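Local coordinates for protein AT-less polyketide synthase (Streptomyces platensis subsp. rosaceus, PDB 4TKT) that probably catalyses the decarboxylative condensation that extends the growing polyketide chain, as a ketosynthase domain of isomigrastatin biosynthesis, at residues A10-Y18 with I368-L376. Residues are numbered along the deposited sequence; the frame is centred on the assembly and turned at random.
Sequences AIVGMAGRY and IAGLAKLLL
I11, M14 and Y18 reach from strand 10-17 and the residue that follows it to helix 368-376, whose axis passes 9.4 Å away at 118° to the strand. This is strand-on-helix packing in the layered alpha-beta-alpha-beta-alpha thiolase fold of ketosynthases, where buried helices pack against the sheets; here a strand from the N-terminal half meets a helix from the C-terminal half. M14, present as selenomethionine, spans the distance between strand and helix: with CG anti to the backbone N (chi1 -167°) and the chain extended beyond it, its methyl reaches the helix backbone, CE lying 3.5 Å from A372 N. The small A372 lets the slender unbranched side chain in, while I368 and L371 line the methyl's flanks with hydrocarbon. At the far end of the contact the branched I11 meets L375 tip to tip. Y18 lays its ring over A369: the methyl CB sits 3.9 Å from the ring centroid in a CH-pi contact, and G16 C lies over the opposite face. Glycine suits G16, since a CB there would clash with Y18 CE2. A leucine in place of Y18 would probably leave A369 without its flat aromatic cover and open a gap beside F27, whose ring meets Y18 at about 60°. M14 SE rests 3.7 Å from L375 CD1, the same methyl that I11 CD1 touches at 3.6 Å.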
loop_
_atom_site.group_PDB
_atom_site.type_symbol
_atom_site.label_atom_id
_atom_site.label_comp_id
_atom_site.label_asym_id
_atom_site.label_seq_id
_atom_site.Cartn_x
_atom_site.Cartn_y
_atom_site.Cartn_z
ATOM N N ALA A 10 1.745 -8.415 13.025
ATOM C CA ALA A 10 1.255 -9.057 11.814
ATOM C C ALA A 10 0.722 -8.045 10.813
ATOM O O ALA A 10 0.167 -7.015 11.187
ATOM C CB ALA A 10 0.179 -10.067 12.156
ATOM N N ILE A 11 0.902 -8.348 9.534
ATOM C CA ILE A 11 0.298 -7.564 8.467
ATOM C C ILE A 11 -0.934 -8.298 7.952
ATOM O O ILE A 11 -0.821 -9.358 7.337
ATOM C CB ILE A 11 1.286 -7.321 7.320
ATOM C CG1 ILE A 11 2.506 -6.557 7.837
ATOM C CG2 ILE A 11 0.614 -6.564 6.187
ATOM C CD1 ILE A 11 3.635 -6.455 6.840
ATOM N N VAL A 12 -2.111 -7.736 8.208
ATOM C CA VAL A 12 -3.358 -8.439 7.932
ATOM C C VAL A 12 -4.093 -7.915 6.700
ATOM O O VAL A 12 -5.157 -8.420 6.346
ATOM C CB VAL A 12 -4.311 -8.365 9.137
ATOM C CG1 VAL A 12 -3.641 -8.939 10.368
ATOM C CG2 VAL A 12 -4.743 -6.932 9.383
ATOM N N GLY A 13 -3.524 -6.908 6.049
ATOM C CA GLY A 13 -4.124 -6.341 4.856
ATOM C C GLY A 13 -3.210 -5.321 4.213
ATOM O O GLY A 13 -2.420 -4.667 4.895
HETATM N N MSE A 14 -3.307 -5.177 2.897
HETATM C CA MSE A 14 -2.448 -4.233 2.196
HETATM C C MSE A 14 -3.085 -3.693 0.926
HETATM O O MSE A 14 -3.792 -4.407 0.217
HETATM C CB MSE A 14 -1.109 -4.887 1.860
HETATM C CG MSE A 14 -0.042 -3.900 1.426
HETATM SE SE MSE A 14 1.729 -4.704 1.261
HETATM C CE MSE A 14 2.784 -3.069 1.411
ATOM N N ALA A 15 -2.825 -2.422 0.648
ATOM C CA ALA A 15 -3.239 -1.812 -0.605
ATOM C C ALA A 15 -2.097 -0.983 -1.169
ATOM O O ALA A 15 -1.295 -0.427 -0.418
ATOM C CB ALA A 15 -4.469 -0.958 -0.405
ATOM N N GLY A 16 -2.024 -0.908 -2.492
ATOM C CA GLY A 16 -0.947 -0.192 -3.146
ATOM C C GLY A 16 -1.335 0.337 -4.510
ATOM O O GLY A 16 -1.987 -0.353 -5.292
ATOM N N ARG A 17 -0.933 1.571 -4.787
ATOM C CA ARG A 17 -1.182 2.199 -6.076
ATOM C C ARG A 17 0.100 2.870 -6.553
ATOM O O ARG A 17 0.475 3.937 -6.069
ATOM C CB ARG A 17 -2.326 3.206 -5.974
ATOM C CG ARG A 17 -2.732 3.835 -7.292
ATOM C CD ARG A 17 -3.944 4.732 -7.102
ATOM N NE ARG A 17 -4.258 5.500 -8.301
ATOM C CZ ARG A 17 -5.267 6.360 -8.388
ATOM N NH1 ARG A 17 -6.060 6.559 -7.344
ATOM N NH2 ARG A 17 -5.484 7.021 -9.518
ATOM N N TYR A 18 0.765 2.230 -7.508
ATOM C CA TYR A 18 2.123 2.594 -7.890
ATOM C C TYR A 18 2.204 2.825 -9.400
ATOM O O TYR A 18 1.290 2.435 -10.125
ATOM C CB TYR A 18 3.083 1.494 -7.418
ATOM C CG TYR A 18 3.021 1.305 -5.918
ATOM C CD1 TYR A 18 3.062 2.403 -5.068
ATOM C CD2 TYR A 18 2.881 0.045 -5.352
ATOM C CE1 TYR A 18 2.988 2.255 -3.699
ATOM C CE2 TYR A 18 2.804 -0.115 -3.975
ATOM C CZ TYR A 18 2.860 0.999 -3.156
ATOM O OH TYR A 18 2.786 0.871 -1.786
ATOM N N ILE A 368 6.815 2.165 1.570
ATOM C CA ILE A 368 5.628 1.316 1.531
ATOM C C ILE A 368 5.574 0.548 0.205
ATOM O O ILE A 368 5.107 -0.588 0.156
ATOM C CB ILE A 368 4.328 2.139 1.760
ATOM C CG1 ILE A 368 3.146 1.214 2.040
ATOM C CG2 ILE A 368 4.037 3.081 0.596
ATOM C CD1 ILE A 368 3.282 0.436 3.321
ATOM N N ALA A 369 6.085 1.157 -0.860
ATOM C CA ALA A 369 6.222 0.462 -2.132
ATOM C C ALA A 369 7.298 -0.609 -2.019
ATOM O O ALA A 369 7.181 -1.687 -2.601
ATOM C CB ALA A 369 6.559 1.439 -3.242
ATOM N N GLY A 370 8.344 -0.298 -1.260
ATOM C CA GLY A 370 9.423 -1.233 -1.011
ATOM C C GLY A 370 8.951 -2.412 -0.182
ATOM O O GLY A 370 9.338 -3.552 -0.433
ATOM N N LEU A 371 8.112 -2.135 0.809
ATOM C CA LEU A 371 7.537 -3.187 1.636
ATOM C C LEU A 371 6.665 -4.107 0.793
ATOM O O LEU A 371 6.658 -5.320 0.988
ATOM C CB LEU A 371 6.720 -2.590 2.781
ATOM C CG LEU A 371 6.012 -3.607 3.674
ATOM C CD1 LEU A 371 7.018 -4.571 4.276
ATOM C CD2 LEU A 371 5.221 -2.907 4.763
ATOM N N ALA A 372 5.938 -3.514 -0.148
ATOM C CA ALA A 372 5.081 -4.275 -1.050
ATOM C C ALA A 372 5.892 -5.264 -1.876
ATOM O O ALA A 372 5.545 -6.441 -1.961
ATOM C CB ALA A 372 4.309 -3.335 -1.958
ATOM N N LYS A 373 6.976 -4.783 -2.478
ATOM C CA LYS A 373 7.843 -5.631 -3.287
ATOM C C LYS A 373 8.398 -6.791 -2.471
ATOM O O LYS A 373 8.467 -7.923 -2.950
ATOM C CB LYS A 373 8.995 -4.819 -3.882
ATOM C CG LYS A 373 10.001 -5.666 -4.649
ATOM C CD LYS A 373 11.153 -4.830 -5.174
ATOM C CE LYS A 373 12.296 -5.713 -5.652
ATOM N NZ LYS A 373 13.497 -4.924 -6.037
ATOM N N LEU A 374 8.785 -6.503 -1.234
ATOM C CA LEU A 374 9.373 -7.513 -0.365
ATOM C C LEU A 374 8.347 -8.573 0.022
ATOM O O LEU A 374 8.624 -9.766 -0.069
ATOM C CB LEU A 374 9.968 -6.863 0.885
ATOM C CG LEU A 374 10.774 -7.769 1.819
ATOM C CD1 LEU A 374 11.729 -8.652 1.032
ATOM C CD2 LEU A 374 11.543 -6.924 2.819
ATOM N N LEU A 375 7.165 -8.136 0.442
ATOM C CA LEU A 375 6.104 -9.058 0.835
ATOM C C LEU A 375 5.616 -9.899 -0.343
ATOM O O LEU A 375 5.312 -11.082 -0.185
ATOM C CB LEU A 375 4.930 -8.294 1.451
ATOM C CG LEU A 375 5.172 -7.638 2.812
ATOM C CD1 LEU A 375 3.957 -6.830 3.231
ATOM C CD2 LEU A 375 5.500 -8.681 3.861
ATOM N N LEU A 376 5.544 -9.283 -1.519
ATOM C CA LEU A 376 5.105 -9.982 -2.721
ATOM C C LEU A 376 6.113 -11.040 -3.154
ATOM O O LEU A 376 5.734 -12.102 -3.645
ATOM C CB LEU A 376 4.863 -8.993 -3.862
ATOM C CG LEU A 376 3.553 -8.207 -3.803
ATOM C CD1 LEU A 376 3.534 -7.112 -4.859
ATOM C CD2 LEU A 376 2.371 -9.146 -3.979
#